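Local coordinates for hemopexin fold protein CP4 (Vigna unguiculata, PDB 3OYO) that is a seed protein of hemopexin fold whose exact role is unsettled, and which binds calcium in the central channel of its four-bladed propeller, at residues V16-K21 with V25-T30; E72-V75 with H80-Y83; T100-M105 with D116-A121; K137-A142 with K146-N151. One frame throughout, in Å; residues are numbered along the deposited sequence.

Contact 1 (V16-K21 with V25-T30); sequences VYFFAK and VRLHYT
The ring of Y17 and the aliphatic stem of R26 lie side by side and point the same way, with ring and guanidinium planes 33° apart. CE1 of Y17 is 3.5 Å from CD of R26, which approaches the ring obliquely, and Y17 OH also lies near that methylene. R26 reaches along the ring because its CG stands anti to the backbone N (chi1 177°) and chi2 is also extended; the bend at chi3 then turns the guanidinium away from the phenol, where NE bonds to T40 and NH1 forms a salt bridge with E15. V16 CG1 sits over one face of the F18 ring, toward its rim, while L27 CD1 meets F18 CE2 obliquely at 4.0 Å. The same V16 methyl comes within 3.9 Å of CD1 of the Y29 ring, whose hydroxyl bonds to H178.

The backbone evidence is two hydrogen-bonded pairs flanking the non-hydrogen-bonded pair Y17-R26. V16 and L27 are tied both ways: V16 N to L27 O and L27 N to V16 O each measure 2.7 Å, the second nearly straight at 174°. F18 and V25 exchange two bonds of 3.1 Å, between F18 N and V25 O and between V25 N and F18 O. This is the central hairpin of a four-stranded antiparallel propeller blade, with strand 6-9 bordering 15-20 and strand 37-44 bordering 23-28.

Contact 2 (E72-V75 with H80-Y83); sequences EAYV and HSAY
Y83 crosses from its own strand to Y74 and E72 within an antiparallel beta hairpin of a hemopexin-type propeller blade; the strand axes are 4.8 Å apart and run almost exactly antiparallel. Its CG is anti to the backbone N (chi1 -165°), which swings the ring across the neighbouring strand. CB begins against CE1 of the Y74 ring, and CG lies near CZ of that ring. CD1 then stands over the centre of the Y74 face, 3.3 Å from Y74 CE2, and also approaches A73 O. CE1 continues over Y74 CE2 and CD2. The rings of Y74 and Y83 form an offset stack, with centroids 4.3 Å apart and planes at 30° to each other. On the other side of the ring, CE2 and CZ approach the carboxylate of E72. At the tip, Y83 OH donates to E72 OE1 at 2.6 Å, on the anti side and 16° out of a carboxylate plane that stands steeply to the ring. T68 OG1 is a second hydrogen-bond partner of this hydroxyl.

Beyond the rings, A82 N gives V75 O a bond of 3.1 Å, and S81 OG adds a weak one to that carbonyl. In return V75 N donates to A82 O at 2.9 Å, nearly straight.

Contact 3 (T100-M105 with D116-A121); sequences TTIAEM and DSIDSA. With CA (calcium ion), chain C.
I102 CD1 reaches the backbone of S117, 3.7 Å from its CA, and touches CG1 of I118 at 4.0 Å. No hydrogen bond crosses between the two segments; the contact is apolar and small, 124 Å² in all. I102 has CG1 anti to its carbonyl carbon (chi1 -76°), and an extended chi2 pushes CD1 out to the end of the side chain, where it meets segment 116-121. I118 answers with its CG1 branch. F76 lies against both isoleucines, and C64 and L132 also border I118.

The next shell fixes where I102 begins. It is the first residue of helix 102-105, and T101 is its N-cap in a capping box: E104 N donates to T101 OG1, while T101 N donates to E104 OE2 at 3.1 Å through the anti lone pair of that oxygen, with an angle of 166°. T101 OG1 reaches the same E104 OE2 from above the carboxylate plane, so this oxygen accepts two bonds. The short helix closes one propeller blade, and the chain then runs inward to the first strand of the next, 120-123.

On that inward side D119 and S120 form a classic beta bulge opposite F133. D119 turns its carbonyl O to the calcium ion at 2.4 Å. The carbonyl oxygens of N5, D63 and D172 bind the same ion, while D119 OD2 accepts from G135 N.

Contact 4 (K137-A142 with K146-N151); sequences KYVRIA and KQLVGN
K146 N donates to A142 O at 2.7 Å, the shortest of the direct bonds here but bent to 131° at the hydrogen. One residue on, A142 N gives Q147 O a straighter bond of 2.9 Å. K146 and Q147 thus both face A142, and K146 has positive phi: a G1 beta bulge. Farther along, V149 N reaches R140 O at 2.9 Å, although from well above the carbonyl plane.

A water replaces direct pairing where the second strand bends off at G150. It accepts from R140 N at 3.3 Å and donates to V149 O and N151 O, bridging the widening gap between the strands.

On the face carrying I141 and L148, the leucine CD2 packs 4.0 Å from V139 CG1, the two side chains crossing at about a right angle. I141 CG1, anti to the backbone N (chi1 -172°), extends past Q147 O toward K146. V149 O lies beside one face of the R140 guanidinium, toward its rim, though that group's modelled position is doubtful; its NH2 salt-bridges E129. Strand axes 131° apart record the strong twist, which fits the outer hairpin of a hemopexin propeller blade, with 147-154 as its outermost strand.

The four contacts follow one another along the chain around the propeller. Contact 1 lies in the first sheet and contact 2 in the second, their centres about 17 Å apart without touching. Contacts 2 and 3 are closest, with centres about 9 Å apart: S81 N probably bonds to T100 O at 2.9 Å, and M105 CE packs on A82. Contact 3 passes into the third sheet, where contact 4 lies; M105 O and K146 NZ, 2.9 Å apart, link these two, and K146 CE also packs against Y74 OH. Only contact 3 supplies a calcium ligand. The side chains of F18 and V75 each stand about 11 Å from the ion, and that of Y138 about 13 Å.

Contact 1 (V16-K21 with V25-T30)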
loop_
_atom_site.group_PDB
_atom_site.type_symbol
_atom_site.label_atom_id
_atom_site.label_comp_id
_atom_site.label_asym_id
_atom_site.label_seq_id
_atom_site.Cartn_x
_atom_site.Cartn_y
_atom_site.Cartn_z
ATOM N N VAL A 16 10.647 4.086 0.039
ATOM C CA VAL A 16 9.427 3.280 0.098
ATOM C C VAL A 16 9.709 1.922 0.696
ATOM O O VAL A 16 10.802 1.375 0.495
ATOM C CB VAL A 16 8.744 3.161 -1.320
ATOM C CG1 VAL A 16 9.695 2.535 -2.342
ATOM C CG2 VAL A 16 7.379 2.400 -1.248
ATOM N N TYR A 17 8.697 1.372 1.390
ATOM C CA TYR A 17 8.728 0.032 1.968
ATOM C C TYR A 17 7.865 -0.891 1.098
ATOM O O TYR A 17 6.687 -0.603 0.811
ATOM C CB TYR A 17 8.208 0.061 3.400
ATOM C CG TYR A 17 9.020 0.931 4.344
ATOM C CD1 TYR A 17 10.180 0.437 4.971
ATOM C CD2 TYR A 17 8.656 2.256 4.596
ATOM C CE1 TYR A 17 10.913 1.236 5.839
ATOM C CE2 TYR A 17 9.396 3.058 5.429
ATOM C CZ TYR A 17 10.526 2.548 6.062
ATOM O OH TYR A 17 11.269 3.398 6.900
ATOM N N PHE A 18 8.471 -1.989 0.653
ATOM C CA PHE A 18 7.777 -3.060 -0.098
ATOM C C PHE A 18 7.764 -4.257 0.801
ATOM O O PHE A 18 8.792 -4.586 1.381
ATOM C CB PHE A 18 8.541 -3.425 -1.380
ATOM C CG PHE A 18 8.377 -2.421 -2.524
ATOM C CD1 PHE A 18 7.327 -1.500 -2.536
ATOM C CD2 PHE A 18 9.261 -2.431 -3.591
ATOM C CE1 PHE A 18 7.167 -0.607 -3.587
ATOM C CE2 PHE A 18 9.110 -1.529 -4.661
ATOM C CZ PHE A 18 8.078 -0.618 -4.661
ATOM N N PHE A 19 6.601 -4.908 0.927
ATOM C CA PHE A 19 6.457 -6.126 1.754
ATOM C C PHE A 19 6.089 -7.332 0.891
ATOM O O PHE A 19 5.333 -7.213 -0.093
ATOM C CB PHE A 19 5.386 -5.935 2.878
ATOM C CG PHE A 19 5.690 -4.791 3.810
ATOM C CD1 PHE A 19 6.413 -5.011 4.981
ATOM C CD2 PHE A 19 5.296 -3.473 3.507
ATOM C CE1 PHE A 19 6.739 -3.942 5.837
ATOM C CE2 PHE A 19 5.604 -2.413 4.367
ATOM C CZ PHE A 19 6.306 -2.640 5.524
ATOM N N ALA A 20 6.648 -8.491 1.241
ATOM C CA ALA A 20 6.317 -9.740 0.576
ATOM C C ALA A 20 6.505 -10.826 1.644
ATOM O O ALA A 20 7.595 -10.962 2.247
ATOM C CB ALA A 20 7.228 -9.984 -0.657
ATOM N N LYS A 21 5.430 -11.589 1.857
ATOM C CA LYS A 21 5.298 -12.561 2.968
ATOM C C LYS A 21 5.618 -11.878 4.270
ATOM O O LYS A 21 5.148 -10.785 4.528
ATOM C CB LYS A 21 6.289 -13.725 2.807
ATOM C CG LYS A 21 6.542 -14.206 1.422
ATOM C CD LYS A 21 5.519 -15.200 0.974
ATOM C CE LYS A 21 6.227 -16.082 -0.039
ATOM N NZ LYS A 21 5.337 -16.544 -1.129
ATOM N N VAL A 25 11.782 -4.753 2.246
ATOM C CA VAL A 25 12.978 -3.972 1.865
ATOM C C VAL A 25 12.559 -2.527 1.941
ATOM O O VAL A 25 11.364 -2.210 1.866
ATOM C CB VAL A 25 13.494 -4.311 0.434
ATOM C CG1 VAL A 25 13.965 -5.767 0.381
ATOM C CG2 VAL A 25 12.418 -4.070 -0.639
ATOM N N ARG A 26 13.535 -1.663 2.126
ATOM C CA ARG A 26 13.308 -0.239 2.091
ATOM C C ARG A 26 14.121 0.284 0.918
ATOM O O ARG A 26 15.323 0.064 0.857
ATOM C CB ARG A 26 13.775 0.421 3.408
ATOM C CG ARG A 26 13.639 1.913 3.425
ATOM C CD ARG A 26 14.061 2.467 4.767
ATOM N NE ARG A 26 15.418 2.028 5.093
ATOM C CZ ARG A 26 16.437 2.855 5.200
ATOM N NH1 ARG A 26 16.224 4.169 5.064
ATOM N NH2 ARG A 26 17.645 2.385 5.493
ATOM N N LEU A 27 13.457 0.996 0.003
ATOM C CA LEU A 27 14.116 1.511 -1.198
ATOM C C LEU A 27 14.130 3.023 -1.298
ATOM O O LEU A 27 13.207 3.707 -0.841
ATOM C CB LEU A 27 13.485 1.023 -2.495
ATOM C CG LEU A 27 13.108 -0.385 -2.899
ATOM C CD1 LEU A 27 12.894 -0.347 -4.387
ATOM C CD2 LEU A 27 14.184 -1.433 -2.514
ATOM N N HIS A 28 15.181 3.527 -1.941
ATOM C CA HIS A 28 15.212 4.904 -2.348
ATOM C C HIS A 28 14.901 4.843 -3.843
ATOM O O HIS A 28 15.489 4.056 -4.593
ATOM C CB HIS A 28 16.584 5.539 -2.097
ATOM C CG HIS A 28 16.731 6.874 -2.753
ATOM N ND1 HIS A 28 16.215 8.024 -2.202
ATOM C CD2 HIS A 28 17.289 7.237 -3.932
ATOM C CE1 HIS A 28 16.439 9.038 -3.015
ATOM N NE2 HIS A 28 17.096 8.588 -4.067
ATOM N N TYR A 29 13.951 5.653 -4.289
ATOM C CA TYR A 29 13.567 5.598 -5.684
ATOM C C TYR A 29 13.638 6.987 -6.321
ATOM O O TYR A 29 13.669 8.016 -5.633
ATOM C CB TYR A 29 12.180 4.932 -5.813
ATOM C CG TYR A 29 11.033 5.736 -5.204
ATOM C CD1 TYR A 29 10.922 5.896 -3.810
ATOM C CD2 TYR A 29 10.080 6.354 -6.029
ATOM C CE1 TYR A 29 9.884 6.646 -3.252
ATOM C CE2 TYR A 29 9.032 7.095 -5.476
ATOM C CZ TYR A 29 8.956 7.256 -4.106
ATOM O OH TYR A 29 7.957 8.017 -3.574
ATOM N N THR A 30 13.681 6.989 -7.651
ATOM C CA THR A 30 13.750 8.206 -8.444
ATOM C C THR A 30 12.835 8.050 -9.619
ATOM O O THR A 30 13.165 7.334 -10.570
ATOM C CB THR A 30 15.184 8.532 -8.953
ATOM O OG1 THR A 30 16.068 8.609 -7.822
ATOM C CG2 THR A 30 15.161 9.932 -9.682
#

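Contact 2 (E72-V75 with H80-Y83)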
loop_
_atom_site.group_PDB
_atom_site.type_symbol
_atom_site.label_atom_id
_atom_site.label_comp_id
_atom_site.label_asym_id
_atom_site.label_seq_id
_atom_site.Cartn_x
_atom_site.Cartn_y
_atom_site.Cartn_z
ATOM N N GLU A 72 3.725 7.864 10.632
ATOM C CA GLU A 72 2.633 6.986 11.001
ATOM C C GLU A 72 2.053 6.306 9.767
ATOM O O GLU A 72 2.078 6.868 8.669
ATOM C CB GLU A 72 1.554 7.782 11.750
ATOM C CG GLU A 72 1.985 8.268 13.130
ATOM C CD GLU A 72 0.985 9.235 13.756
ATOM O OE1 GLU A 72 -0.101 9.439 13.194
ATOM O OE2 GLU A 72 1.288 9.804 14.809
ATOM N N ALA A 73 1.555 5.094 9.941
ATOM C CA ALA A 73 1.024 4.314 8.829
ATOM C C ALA A 73 0.038 3.271 9.361
ATOM O O ALA A 73 0.147 2.877 10.511
ATOM C CB ALA A 73 2.195 3.616 8.072
ATOM N N TYR A 74 -0.925 2.867 8.534
ATOM C CA TYR A 74 -1.848 1.798 8.868
ATOM C C TYR A 74 -1.291 0.519 8.190
ATOM O O TYR A 74 -0.844 0.586 7.059
ATOM C CB TYR A 74 -3.295 2.117 8.357
ATOM C CG TYR A 74 -4.149 2.747 9.417
ATOM C CD1 TYR A 74 -4.647 1.970 10.475
ATOM C CD2 TYR A 74 -4.440 4.115 9.394
ATOM C CE1 TYR A 74 -5.392 2.559 11.487
ATOM C CE2 TYR A 74 -5.180 4.700 10.417
ATOM C CZ TYR A 74 -5.636 3.903 11.455
ATOM O OH TYR A 74 -6.389 4.437 12.490
ATOM N N VAL A 75 -1.283 -0.608 8.901
ATOM C CA VAL A 75 -0.832 -1.867 8.311
ATOM C C VAL A 75 -1.911 -2.927 8.509
ATOM O O VAL A 75 -2.705 -2.890 9.458
ATOM C CB VAL A 75 0.565 -2.336 8.887
ATOM C CG1 VAL A 75 1.647 -1.343 8.552
ATOM C CG2 VAL A 75 0.475 -2.494 10.406
ATOM N N HIS A 80 -6.905 -8.243 10.180
ATOM C CA HIS A 80 -6.295 -7.510 11.291
ATOM C C HIS A 80 -5.595 -6.241 10.847
ATOM O O HIS A 80 -5.001 -6.184 9.760
ATOM C CB HIS A 80 -5.336 -8.410 12.103
ATOM C CG HIS A 80 -6.069 -9.320 13.033
ATOM N ND1 HIS A 80 -6.372 -10.622 12.713
ATOM C CD2 HIS A 80 -6.674 -9.071 14.219
ATOM C CE1 HIS A 80 -7.122 -11.142 13.664
ATOM N NE2 HIS A 80 -7.302 -10.224 14.601
ATOM N N SER A 81 -5.651 -5.250 11.740
ATOM C CA SER A 81 -5.089 -3.898 11.499
ATOM C C SER A 81 -4.307 -3.310 12.700
ATOM O O SER A 81 -4.526 -3.661 13.876
ATOM C CB SER A 81 -6.208 -2.931 11.043
ATOM O OG SER A 81 -5.677 -1.668 10.627
ATOM N N ALA A 82 -3.362 -2.427 12.404
ATOM C CA ALA A 82 -2.696 -1.678 13.461
ATOM C C ALA A 82 -2.330 -0.313 12.904
ATOM O O ALA A 82 -2.057 -0.174 11.695
ATOM C CB ALA A 82 -1.429 -2.418 13.991
ATOM N N TYR A 83 -2.390 0.702 13.773
ATOM C CA TYR A 83 -1.876 2.017 13.428
ATOM C C TYR A 83 -0.536 2.012 14.122
ATOM O O TYR A 83 -0.439 1.618 15.280
ATOM C CB TYR A 83 -2.810 3.122 13.945
ATOM C CG TYR A 83 -2.520 4.479 13.323
ATOM C CD1 TYR A 83 -2.287 4.597 11.959
ATOM C CD2 TYR A 83 -2.460 5.633 14.100
ATOM C CE1 TYR A 83 -2.007 5.816 11.370
ATOM C CE2 TYR A 83 -2.160 6.888 13.512
ATOM C CZ TYR A 83 -1.920 6.967 12.144
ATOM O OH TYR A 83 -1.623 8.195 11.536
#

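Contact 3 (T100-M105 with D116-A121)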
loop_
_atom_site.group_PDB
_atom_site.type_symbol
_atom_site.label_atom_id
_atom_site.label_comp_id
_atom_site.label_asym_id
_atom_site.label_seq_id
_atom_site.Cartn_x
_atom_site.Cartn_y
_atom_site.Cartn_z
ATOM N N THR A 100 -6.051 -5.049 16.264
ATOM C CA THR A 100 -7.498 -5.228 16.403
ATOM C C THR A 100 -7.908 -5.752 15.032
ATOM O O THR A 100 -7.067 -5.892 14.132
ATOM C CB THR A 100 -8.243 -3.891 16.691
ATOM O OG1 THR A 100 -8.159 -3.038 15.543
ATOM C CG2 THR A 100 -7.619 -3.152 17.823
ATOM N N THR A 101 -9.179 -6.068 14.862
ATOM C CA THR A 101 -9.622 -6.591 13.577
ATOM C C THR A 101 -9.892 -5.346 12.725
ATOM O O THR A 101 -9.973 -4.215 13.239
ATOM C CB THR A 101 -10.928 -7.423 13.672
ATOM O OG1 THR A 101 -11.975 -6.555 14.136
ATOM C CG2 THR A 101 -10.800 -8.664 14.623
ATOM N N ILE A 102 -10.042 -5.558 11.431
ATOM C CA ILE A 102 -10.384 -4.461 10.511
ATOM C C ILE A 102 -11.672 -3.714 10.896
ATOM O O ILE A 102 -11.666 -2.487 10.966
ATOM C CB ILE A 102 -10.431 -4.957 9.036
ATOM C CG1 ILE A 102 -8.994 -5.144 8.524
ATOM C CG2 ILE A 102 -11.140 -3.965 8.205
ATOM C CD1 ILE A 102 -8.882 -5.736 7.100
ATOM N N ALA A 103 -12.748 -4.466 11.176
ATOM C CA ALA A 103 -14.040 -3.864 11.547
ATOM C C ALA A 103 -13.961 -3.099 12.858
ATOM O O ALA A 103 -14.703 -2.145 13.065
ATOM C CB ALA A 103 -15.116 -4.950 11.625
ATOM N N GLU A 104 -13.084 -3.520 13.759
ATOM C CA GLU A 104 -12.896 -2.771 15.021
ATOM C C GLU A 104 -12.098 -1.527 14.815
ATOM O O GLU A 104 -12.356 -0.524 15.465
ATOM C CB GLU A 104 -12.225 -3.629 16.084
ATOM C CG GLU A 104 -13.140 -4.657 16.658
ATOM C CD GLU A 104 -12.407 -5.703 17.468
ATOM O OE1 GLU A 104 -12.914 -6.062 18.549
ATOM O OE2 GLU A 104 -11.328 -6.163 17.028
ATOM N N MET A 105 -11.082 -1.583 13.955
ATOM C CA MET A 105 -10.330 -0.374 13.626
ATOM C C MET A 105 -11.176 0.634 12.842
ATOM O O MET A 105 -11.078 1.859 13.077
ATOM C CB MET A 105 -9.055 -0.717 12.829
ATOM C CG MET A 105 -8.087 0.444 12.715
ATOM S SD MET A 105 -7.262 0.771 14.267
ATOM C CE MET A 105 -5.944 -0.427 14.280
ATOM N N ASP A 116 -13.040 -8.568 6.068
ATOM C CA ASP A 116 -12.191 -9.781 6.177
ATOM C C ASP A 116 -10.732 -9.633 5.736
ATOM O O ASP A 116 -9.874 -10.431 6.136
ATOM C CB ASP A 116 -12.854 -10.981 5.503
ATOM C CG ASP A 116 -14.124 -11.417 6.225
ATOM O OD1 ASP A 116 -14.141 -11.453 7.491
ATOM O OD2 ASP A 116 -15.121 -11.708 5.525
ATOM N N SER A 117 -10.460 -8.603 4.932
ATOM C CA SER A 117 -9.125 -8.284 4.450
ATOM C C SER A 117 -9.235 -7.187 3.383
ATOM O O SER A 117 -10.291 -6.969 2.791
ATOM C CB SER A 117 -8.427 -9.516 3.840
ATOM O OG SER A 117 -8.992 -9.853 2.560
ATOM N N ILE A 118 -8.120 -6.515 3.134
ATOM C CA ILE A 118 -7.996 -5.466 2.133
ATOM C C ILE A 118 -6.796 -5.765 1.250
ATOM O O ILE A 118 -5.689 -5.962 1.756
ATOM C CB ILE A 118 -7.803 -4.064 2.798
ATOM C CG1 ILE A 118 -9.051 -3.795 3.653
ATOM C CG2 ILE A 118 -7.674 -2.992 1.678
ATOM C CD1 ILE A 118 -9.143 -2.460 4.386
ATOM N N ASP A 119 -7.028 -5.843 -0.061
ATOM C CA ASP A 119 -5.932 -6.138 -0.996
ATOM C C ASP A 119 -4.796 -5.115 -0.965
ATOM O O ASP A 119 -3.661 -5.492 -0.866
ATOM C CB ASP A 119 -6.460 -6.223 -2.412
ATOM C CG ASP A 119 -7.315 -7.451 -2.620
ATOM O OD1 ASP A 119 -7.269 -8.365 -1.779
ATOM O OD2 ASP A 119 -8.050 -7.484 -3.596
ATOM N N SER A 120 -5.113 -3.821 -1.100
ATOM C CA SER A 120 -4.061 -2.803 -1.115
ATOM C C SER A 120 -4.758 -1.451 -0.848
ATOM O O SER A 120 -5.971 -1.402 -0.650
ATOM C CB SER A 120 -3.322 -2.771 -2.488
ATOM O OG SER A 120 -4.294 -2.663 -3.517
ATOM N N ALA A 121 -3.977 -0.385 -0.807
ATOM C CA ALA A 121 -4.505 0.971 -0.502
ATOM C C ALA A 121 -3.379 2.000 -0.715
ATOM O O ALA A 121 -2.194 1.684 -0.520
ATOM C CB ALA A 121 -4.985 1.007 0.980
HETATM CA CA CA C . -1.896 -7.169 -0.915
#

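Contact 4 (K137-A142 with K146-N151)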
loop_
_atom_site.group_PDB
_atom_site.type_symbol
_atom_site.label_atom_id
_atom_site.label_comp_id
_atom_site.label_asym_id
_atom_site.label_seq_id
_atom_site.Cartn_x
_atom_site.Cartn_y
_atom_site.Cartn_z
ATOM N N LYS A 137 -13.547 -4.058 -6.284
ATOM C CA LYS A 137 -14.167 -2.918 -5.619
ATOM C C LYS A 137 -13.124 -2.009 -4.985
ATOM O O LYS A 137 -12.030 -2.445 -4.654
ATOM C CB LYS A 137 -15.151 -3.425 -4.526
ATOM C CG LYS A 137 -16.388 -4.163 -5.010
ATOM C CD LYS A 137 -17.260 -3.206 -5.829
ATOM C CE LYS A 137 -18.704 -3.701 -6.132
ATOM N NZ LYS A 137 -18.713 -5.043 -6.794
ATOM N N TYR A 138 -13.478 -0.739 -4.793
ATOM C CA TYR A 138 -12.668 0.225 -4.055
ATOM C C TYR A 138 -13.606 1.188 -3.349
ATOM O O TYR A 138 -14.808 1.252 -3.668
ATOM C CB TYR A 138 -11.714 1.008 -4.954
ATOM C CG TYR A 138 -12.381 2.101 -5.729
ATOM C CD1 TYR A 138 -12.965 1.844 -6.978
ATOM C CD2 TYR A 138 -12.438 3.377 -5.228
ATOM C CE1 TYR A 138 -13.594 2.855 -7.689
ATOM C CE2 TYR A 138 -13.071 4.385 -5.920
ATOM C CZ TYR A 138 -13.648 4.109 -7.143
ATOM O OH TYR A 138 -14.262 5.121 -7.798
ATOM N N VAL A 139 -13.077 1.897 -2.344
ATOM C CA VAL A 139 -13.812 2.914 -1.652
ATOM C C VAL A 139 -12.769 3.865 -1.025
ATOM O O VAL A 139 -11.677 3.425 -0.650
ATOM C CB VAL A 139 -14.691 2.296 -0.512
ATOM C CG1 VAL A 139 -13.819 1.931 0.695
ATOM C CG2 VAL A 139 -15.807 3.212 -0.131
ATOM N N ARG A 140 -13.127 5.150 -0.909
ATOM C CA ARG A 140 -12.279 6.105 -0.224
ATOM C C ARG A 140 -12.711 6.213 1.216
ATOM O O ARG A 140 -13.885 6.102 1.526
ATOM C CB ARG A 140 -12.320 7.471 -0.900
ATOM C CG ARG A 140 -11.830 7.454 -2.312
ATOM C CD ARG A 140 -12.733 8.260 -3.213
ATOM N NE ARG A 140 -12.848 9.643 -2.767
ATOM C CZ ARG A 140 -13.891 10.457 -3.001
ATOM N NH1 ARG A 140 -14.954 10.075 -3.683
ATOM N NH2 ARG A 140 -13.865 11.674 -2.524
ATOM N N ILE A 141 -11.737 6.371 2.103
ATOM C CA ILE A 141 -11.982 6.583 3.522
ATOM C C ILE A 141 -11.109 7.735 4.007
ATOM O O ILE A 141 -10.008 7.888 3.523
ATOM C CB ILE A 141 -11.709 5.266 4.359
ATOM C CG1 ILE A 141 -12.161 5.465 5.802
ATOM C CG2 ILE A 141 -10.260 4.779 4.275
ATOM C CD1 ILE A 141 -12.140 4.172 6.614
ATOM N N ALA A 142 -11.604 8.553 4.956
ATOM C CA ALA A 142 -10.801 9.579 5.618
ATOM C C ALA A 142 -10.290 8.957 6.889
ATOM O O ALA A 142 -11.087 8.574 7.753
ATOM C CB ALA A 142 -11.659 10.856 5.935
ATOM N N LYS A 146 -12.442 8.545 10.052
ATOM C CA LYS A 146 -12.660 7.110 9.865
ATOM C C LYS A 146 -13.974 6.866 9.134
ATOM O O LYS A 146 -14.560 5.791 9.263
ATOM C CB LYS A 146 -12.607 6.340 11.202
ATOM C CG LYS A 146 -11.207 6.128 11.764
ATOM C CD LYS A 146 -11.270 5.195 12.957
ATOM C CE LYS A 146 -9.909 4.973 13.540
ATOM N NZ LYS A 146 -10.083 4.039 14.647
ATOM N N GLN A 147 -14.427 7.886 8.395
ATOM C CA GLN A 147 -15.672 7.819 7.644
ATOM C C GLN A 147 -15.412 7.585 6.162
ATOM O O GLN A 147 -14.388 7.972 5.630
ATOM C CB GLN A 147 -16.516 9.075 7.875
ATOM C CG GLN A 147 -16.901 9.298 9.370
ATOM C CD GLN A 147 -17.557 8.043 10.055
ATOM O OE1 GLN A 147 -18.649 7.584 9.657
ATOM N NE2 GLN A 147 -16.875 7.500 11.104
ATOM N N LEU A 148 -16.342 6.892 5.509
ATOM C CA LEU A 148 -16.216 6.634 4.087
ATOM C C LEU A 148 -16.546 7.896 3.298
ATOM O O LEU A 148 -17.315 8.751 3.752
ATOM C CB LEU A 148 -17.138 5.495 3.663
ATOM C CG LEU A 148 -16.856 4.097 4.251
ATOM C CD1 LEU A 148 -17.937 3.131 3.760
ATOM C CD2 LEU A 148 -15.458 3.522 3.929
ATOM N N VAL A 149 -15.940 8.015 2.125
ATOM C CA VAL A 149 -16.195 9.141 1.223
ATOM C C VAL A 149 -16.657 8.514 -0.094
ATOM O O VAL A 149 -15.876 7.861 -0.774
ATOM C CB VAL A 149 -14.914 10.011 0.929
ATOM C CG1 VAL A 149 -15.253 11.158 -0.055
ATOM C CG2 VAL A 149 -14.337 10.573 2.213
ATOM N N GLY A 150 -17.910 8.752 -0.456
ATOM C CA GLY A 150 -18.492 8.169 -1.663
ATOM C C GLY A 150 -18.946 6.727 -1.449
ATOM O O GLY A 150 -18.838 6.156 -0.346
ATOM N N ASN A 151 -19.448 6.125 -2.518
ATOM C CA ASN A 151 -19.881 4.738 -2.462
ATOM C C ASN A 151 -18.780 3.767 -2.858
ATOM O O ASN A 151 -17.825 4.148 -3.568
ATOM C CB ASN A 151 -21.081 4.536 -3.380
ATOM C CG ASN A 151 -22.319 5.285 -2.887
ATOM O OD1 ASN A 151 -22.657 5.287 -1.686
ATOM N ND2 ASN A 151 -22.987 5.913 -3.804
HETATM O O HOH W 1 -15.797 5.806 -2.719
#